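Local coordinates for protein mandalate racemase/muconate lactonizing enzyme (Unidentified, PDB 4E4U) that is probably an isomerase-like member of the mandelate racemase/muconate lactonizing branch of the enolase superfamily, its exact substrate and reaction not established, at residues Phe165-Leu179 with Phe206-Leu220. Sequence-based numbering, arbitrary orientation.
Sequences FDPAGPYTAYSGHQL and FGTHGQMVPSSAIRL
Asp166 OD2 is the atom to start from: it accepts from His209 ND1 at 2.6 Å and from Gln211 NE2 at 2.9 Å. The histidine comes in on the anti side, its ring nearly coplanar with the carboxylate (15°), while the amide stands almost upright to that plane (84°) and uses the syn lone pair. With CG anti to the backbone N (chi1 -178°), Asp166 reaches across to both donors, and its OD1 turns back to Ala168 N in an Asx turn. Gln211 is gripped at each end of its amide: NE2 also donates, almost perfectly straight, to Gly169 O (2.9 Å), and OE1 takes the backbone N of His209. Over the His209 ring lies Tyr171 in an offset stack, centroids 4.6 Å apart; Phe82 of a third subunit meets both rings.

This tight knot follows parallel strands 162-165 and 203-206 of the barrel domain, bridged at Phe165 and Phe206. Farther along, the cis peptide before Gly176 leads into a single backbone bridge, where Gln211 O receives His177 N and also sits over the centre of the imidazole ring.

Toward helix 214-224 the contact stays buried but is partly water-bridged. Leu179 CD1 packs on Met212 SD (3.5 Å), and Leu179 N donates to Ser216 OG. Gln178 NE2 donates to Ser215 OG (3.0 Å); its OE1 accepts from Arg219 NH1 (3.0 Å) and from a water that also joins Leu179 O to Ser216 OG. Three N-H donors thus fix the Asp166 carboxylate's rotation, while Arg219, salt-bridged to Asp228 and Asp203 of a second subunit, ties this loop-helix junction to the oligomer interface.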
loop_
_atom_site.group_PDB
_atom_site.type_symbol
_atom_site.label_atom_id
_atom_site.label_comp_id
_atom_site.label_asym_id
_atom_site.label_seq_id
_atom_site.Cartn_x
_atom_site.Cartn_y
_atom_site.Cartn_z
ATOM N N PHE A 165 35.451 -9.458 4.170
ATOM C CA PHE A 165 36.412 -8.357 4.019
ATOM C C PHE A 165 35.632 -7.068 3.778
ATOM O O PHE A 165 34.508 -7.110 3.271
ATOM C CB PHE A 165 37.412 -8.629 2.874
ATOM C CG PHE A 165 36.757 -9.080 1.603
ATOM C CD1 PHE A 165 36.430 -10.415 1.414
ATOM C CD2 PHE A 165 36.449 -8.166 0.603
ATOM C CE1 PHE A 165 35.794 -10.830 0.248
ATOM C CE2 PHE A 165 35.819 -8.573 -0.564
ATOM C CZ PHE A 165 35.494 -9.908 -0.741
ATOM N N ASP A 166 36.211 -5.932 4.170
ATOM C CA ASP A 166 35.587 -4.626 3.932
ATOM C C ASP A 166 36.562 -3.650 3.277
ATOM O O ASP A 166 37.352 -2.989 3.965
ATOM C CB ASP A 166 35.052 -4.008 5.230
ATOM C CG ASP A 166 34.347 -2.677 4.984
ATOM O OD1 ASP A 166 34.241 -2.269 3.810
ATOM O OD2 ASP A 166 33.896 -2.034 5.951
ATOM N N PRO A 167 36.502 -3.543 1.941
ATOM C CA PRO A 167 37.390 -2.642 1.201
ATOM C C PRO A 167 36.783 -1.254 0.959
ATOM O O PRO A 167 37.314 -0.487 0.149
ATOM C CB PRO A 167 37.580 -3.385 -0.125
ATOM C CG PRO A 167 36.267 -4.069 -0.339
ATOM C CD PRO A 167 35.692 -4.380 1.037
ATOM N N ALA A 168 35.699 -0.927 1.665
ATOM C CA ALA A 168 34.906 0.260 1.330
ATOM C C ALA A 168 35.301 1.548 2.061
ATOM O O ALA A 168 34.566 2.534 2.016
ATOM C CB ALA A 168 33.430 -0.023 1.514
ATOM N N GLY A 169 36.468 1.557 2.699
ATOM C CA GLY A 169 36.985 2.783 3.285
ATOM C C GLY A 169 36.397 3.094 4.648
ATOM O O GLY A 169 35.619 2.312 5.193
ATOM N N PRO A 170 36.757 4.251 5.213
ATOM C CA PRO A 170 36.350 4.573 6.583
ATOM C C PRO A 170 34.842 4.689 6.764
ATOM O O PRO A 170 34.108 5.147 5.875
ATOM C CB PRO A 170 36.981 5.948 6.817
ATOM C CG PRO A 170 38.152 5.990 5.880
ATOM C CD PRO A 170 37.660 5.270 4.654
ATOM N N TYR A 171 34.388 4.252 7.931
ATOM C CA TYR A 171 33.050 4.562 8.402
ATOM C C TYR A 171 33.207 5.636 9.468
ATOM O O TYR A 171 34.034 5.506 10.371
ATOM C CB TYR A 171 32.350 3.317 8.955
ATOM C CG TYR A 171 33.211 2.407 9.805
ATOM C CD1 TYR A 171 34.008 1.430 9.223
ATOM C CD2 TYR A 171 33.183 2.485 11.191
ATOM C CE1 TYR A 171 34.776 0.580 9.995
ATOM C CE2 TYR A 171 33.946 1.640 11.970
ATOM C CZ TYR A 171 34.743 0.686 11.366
ATOM O OH TYR A 171 35.510 -0.167 12.127
ATOM N N THR A 172 32.441 6.714 9.349
ATOM C CA THR A 172 32.685 7.889 10.174
ATOM C C THR A 172 31.424 8.324 10.888
ATOM O O THR A 172 30.333 7.820 10.608
ATOM C CB THR A 172 33.185 9.096 9.346
ATOM O OG1 THR A 172 32.066 9.781 8.768
ATOM C CG2 THR A 172 34.165 8.662 8.255
ATOM N N ALA A 173 31.576 9.293 11.786
ATOM C CA ALA A 173 30.455 9.868 12.514
ATOM C C ALA A 173 29.435 10.528 11.592
ATOM O O ALA A 173 28.315 10.782 12.011
ATOM C CB ALA A 173 30.953 10.875 13.547
ATOM N N TYR A 174 29.819 10.798 10.344
ATOM C CA TYR A 174 28.944 11.488 9.396
ATOM C C TYR A 174 28.414 10.569 8.309
ATOM O O TYR A 174 27.697 11.014 7.413
ATOM C CB TYR A 174 29.672 12.695 8.785
ATOM C CG TYR A 174 30.164 13.624 9.868
ATOM C CD1 TYR A 174 29.313 14.552 10.452
ATOM C CD2 TYR A 174 31.470 13.544 10.336
ATOM C CE1 TYR A 174 29.751 15.382 11.473
ATOM C CE2 TYR A 174 31.921 14.373 11.353
ATOM C CZ TYR A 174 31.063 15.295 11.913
ATOM O OH TYR A 174 31.502 16.119 12.927
ATOM N N SER A 175 28.749 9.284 8.387
ATOM C CA SER A 175 28.150 8.305 7.490
ATOM C C SER A 175 26.625 8.325 7.685
ATOM O O SER A 175 26.146 8.637 8.784
ATOM C CB SER A 175 28.738 6.916 7.753
ATOM O OG SER A 175 30.106 6.879 7.378
ATOM N N GLY A 176 25.846 8.023 6.650
ATOM C CA GLY A 176 26.329 7.555 5.363
ATOM C C GLY A 176 26.875 8.626 4.438
ATOM O O GLY A 176 26.499 9.799 4.522
ATOM N N HIS A 177 27.763 8.206 3.543
ATOM C CA HIS A 177 28.317 9.093 2.529
ATOM C C HIS A 177 28.304 8.390 1.166
ATOM O O HIS A 177 27.823 7.258 1.039
ATOM C CB HIS A 177 29.715 9.580 2.925
ATOM C CG HIS A 177 30.679 8.472 3.213
ATOM N ND1 HIS A 177 31.059 8.131 4.491
ATOM C CD2 HIS A 177 31.321 7.616 2.384
ATOM C CE1 HIS A 177 31.912 7.121 4.439
ATOM N NE2 HIS A 177 32.085 6.790 3.170
ATOM N N GLN A 178 28.811 9.067 0.146
ATOM C CA GLN A 178 28.770 8.551 -1.220
ATOM C C GLN A 178 30.181 8.140 -1.637
ATOM O O GLN A 178 31.052 8.995 -1.820
ATOM C CB GLN A 178 28.199 9.625 -2.155
ATOM C CG GLN A 178 28.043 9.206 -3.616
ATOM C CD GLN A 178 26.758 8.435 -3.929
ATOM O OE1 GLN A 178 26.782 7.495 -4.729
ATOM N NE2 GLN A 178 25.633 8.857 -3.352
ATOM N N LEU A 179 30.416 6.834 -1.772
ATOM C CA LEU A 179 31.756 6.337 -2.091
ATOM C C LEU A 179 32.267 6.891 -3.413
ATOM O O LEU A 179 31.527 6.983 -4.390
ATOM C CB LEU A 179 31.773 4.812 -2.183
ATOM C CG LEU A 179 31.327 4.040 -0.948
ATOM C CD1 LEU A 179 31.432 2.543 -1.216
ATOM C CD2 LEU A 179 32.145 4.433 0.274
ATOM N N PHE A 206 30.614 -9.606 1.801
ATOM C CA PHE A 206 31.071 -8.238 1.641
ATOM C C PHE A 206 30.738 -7.481 2.922
ATOM O O PHE A 206 29.588 -7.101 3.151
ATOM C CB PHE A 206 30.466 -7.582 0.397
ATOM C CG PHE A 206 31.225 -6.381 -0.057
ATOM C CD1 PHE A 206 32.336 -6.513 -0.880
ATOM C CD2 PHE A 206 30.852 -5.120 0.370
ATOM C CE1 PHE A 206 33.044 -5.404 -1.283
ATOM C CE2 PHE A 206 31.555 -4.008 -0.028
ATOM C CZ PHE A 206 32.651 -4.146 -0.853
ATOM N N GLY A 207 31.751 -7.312 3.768
ATOM C CA GLY A 207 31.540 -6.958 5.160
ATOM C C GLY A 207 31.573 -5.484 5.486
ATOM O O GLY A 207 32.276 -5.060 6.411
ATOM N N THR A 208 30.796 -4.705 4.742
ATOM C CA THR A 208 30.702 -3.267 4.965
ATOM C C THR A 208 30.181 -2.924 6.366
ATOM O O THR A 208 29.623 -3.783 7.074
ATOM C CB THR A 208 29.867 -2.594 3.858
ATOM O OG1 THR A 208 29.058 -3.581 3.198
ATOM C CG2 THR A 208 30.791 -1.989 2.823
ATOM N N HIS A 209 30.378 -1.666 6.749
ATOM C CA HIS A 209 30.128 -1.164 8.103
ATOM C C HIS A 209 29.205 0.068 8.080
ATOM O O HIS A 209 29.384 1.003 8.863
ATOM C CB HIS A 209 31.452 -0.761 8.770
ATOM C CG HIS A 209 32.311 -1.911 9.205
ATOM N ND1 HIS A 209 33.174 -2.565 8.359
ATOM C CD2 HIS A 209 32.469 -2.486 10.425
ATOM C CE1 HIS A 209 33.816 -3.508 9.025
ATOM N NE2 HIS A 209 33.406 -3.482 10.279
ATOM N N GLY A 210 28.234 0.094 7.175
ATOM C CA GLY A 210 27.316 1.219 7.112
ATOM C C GLY A 210 27.935 2.512 6.620
ATOM O O GLY A 210 27.491 3.590 7.017
ATOM N N GLN A 211 28.931 2.418 5.742
ATOM C CA GLN A 211 29.597 3.614 5.225
ATOM C C GLN A 211 28.671 4.493 4.394
ATOM O O GLN A 211 28.868 5.702 4.322
ATOM C CB GLN A 211 30.787 3.242 4.330
ATOM C CG GLN A 211 32.033 2.755 5.041
ATOM C CD GLN A 211 32.063 1.254 5.207
ATOM O OE1 GLN A 211 31.018 0.598 5.244
ATOM N NE2 GLN A 211 33.263 0.699 5.326
ATOM N N MET A 212 27.675 3.878 3.766
ATOM C CA MET A 212 26.996 4.480 2.624
ATOM C C MET A 212 25.595 4.999 2.885
ATOM O O MET A 212 24.867 4.468 3.726
ATOM C CB MET A 212 26.908 3.444 1.499
ATOM C CG MET A 212 28.241 3.158 0.849
ATOM S SD MET A 212 28.305 1.571 0.047
ATOM C CE MET A 212 28.428 0.553 1.504
ATOM N N VAL A 213 25.222 6.025 2.129
ATOM C CA VAL A 213 23.810 6.323 1.917
ATOM C C VAL A 213 23.265 5.282 0.921
ATOM O O VAL A 213 24.026 4.675 0.165
ATOM C CB VAL A 213 23.592 7.758 1.386
ATOM C CG1 VAL A 213 24.065 8.779 2.404
ATOM C CG2 VAL A 213 24.286 7.973 0.033
ATOM N N PRO A 214 21.944 5.049 0.924
ATOM C CA PRO A 214 21.397 3.999 0.051
ATOM C C PRO A 214 21.733 4.160 -1.428
ATOM O O PRO A 214 21.981 3.158 -2.092
ATOM C CB PRO A 214 19.877 4.077 0.284
ATOM C CG PRO A 214 19.648 5.269 1.135
ATOM C CD PRO A 214 20.926 5.609 1.826
ATOM N N SER A 215 21.771 5.381 -1.947
ATOM C CA SER A 215 22.043 5.539 -3.373
ATOM C C SER A 215 23.456 5.053 -3.728
ATOM O O SER A 215 23.689 4.514 -4.822
ATOM C CB SER A 215 21.824 6.987 -3.820
ATOM O OG SER A 215 22.826 7.837 -3.294
ATOM N N SER A 216 24.389 5.230 -2.799
ATOM C CA SER A 216 25.763 4.768 -2.980
ATOM C C SER A 216 25.855 3.257 -2.831
ATOM O O SER A 216 26.530 2.585 -3.618
ATOM C CB SER A 216 26.687 5.474 -1.989
ATOM O OG SER A 216 28.028 5.029 -2.104
ATOM N N ALA A 217 25.168 2.714 -1.827
ATOM C CA ALA A 217 25.112 1.264 -1.645
ATOM C C ALA A 217 24.561 0.562 -2.881
ATOM O O ALA A 217 25.030 -0.511 -3.256
ATOM C CB ALA A 217 24.299 0.904 -0.415
ATOM N N ILE A 218 23.564 1.162 -3.518
ATOM C CA ILE A 218 23.000 0.591 -4.738
ATOM C C ILE A 218 24.005 0.616 -5.897
ATOM O O ILE A 218 24.162 -0.386 -6.617
ATOM C CB ILE A 218 21.658 1.279 -5.095
ATOM C CG1 ILE A 218 20.601 0.867 -4.065
ATOM C CG2 ILE A 218 21.208 0.932 -6.518
ATOM C CD1 ILE A 218 19.362 1.734 -4.092
ATOM N N ARG A 219 24.709 1.735 -6.073
ATOM C CA ARG A 219 25.779 1.809 -7.073
ATOM C C ARG A 219 26.819 0.712 -6.840
ATOM O O ARG A 219 27.257 0.044 -7.778
ATOM C CB ARG A 219 26.454 3.186 -7.075
ATOM C CG ARG A 219 25.621 4.275 -7.731
ATOM C CD ARG A 219 26.316 5.617 -7.655
ATOM N NE ARG A 219 27.570 5.654 -8.410
ATOM C CZ ARG A 219 28.513 6.574 -8.241
ATOM N NH1 ARG A 219 28.358 7.534 -7.334
ATOM N NH2 ARG A 219 29.616 6.534 -8.974
ATOM N N LEU A 220 27.188 0.508 -5.577
ATOM C CA LEU A 220 28.177 -0.511 -5.241
ATOM C C LEU A 220 27.634 -1.910 -5.520
ATOM O O LEU A 220 28.313 -2.740 -6.119
ATOM C CB LEU A 220 28.608 -0.383 -3.779
ATOM C CG LEU A 220 29.569 -1.473 -3.286
ATOM C CD1 LEU A 220 30.821 -1.565 -4.161
ATOM C CD2 LEU A 220 29.940 -1.226 -1.821
HETATM O O HOH W 1 28.959 5.696 -4.588
HETATM O O HOH W 2 30.756 8.721 -6.332
#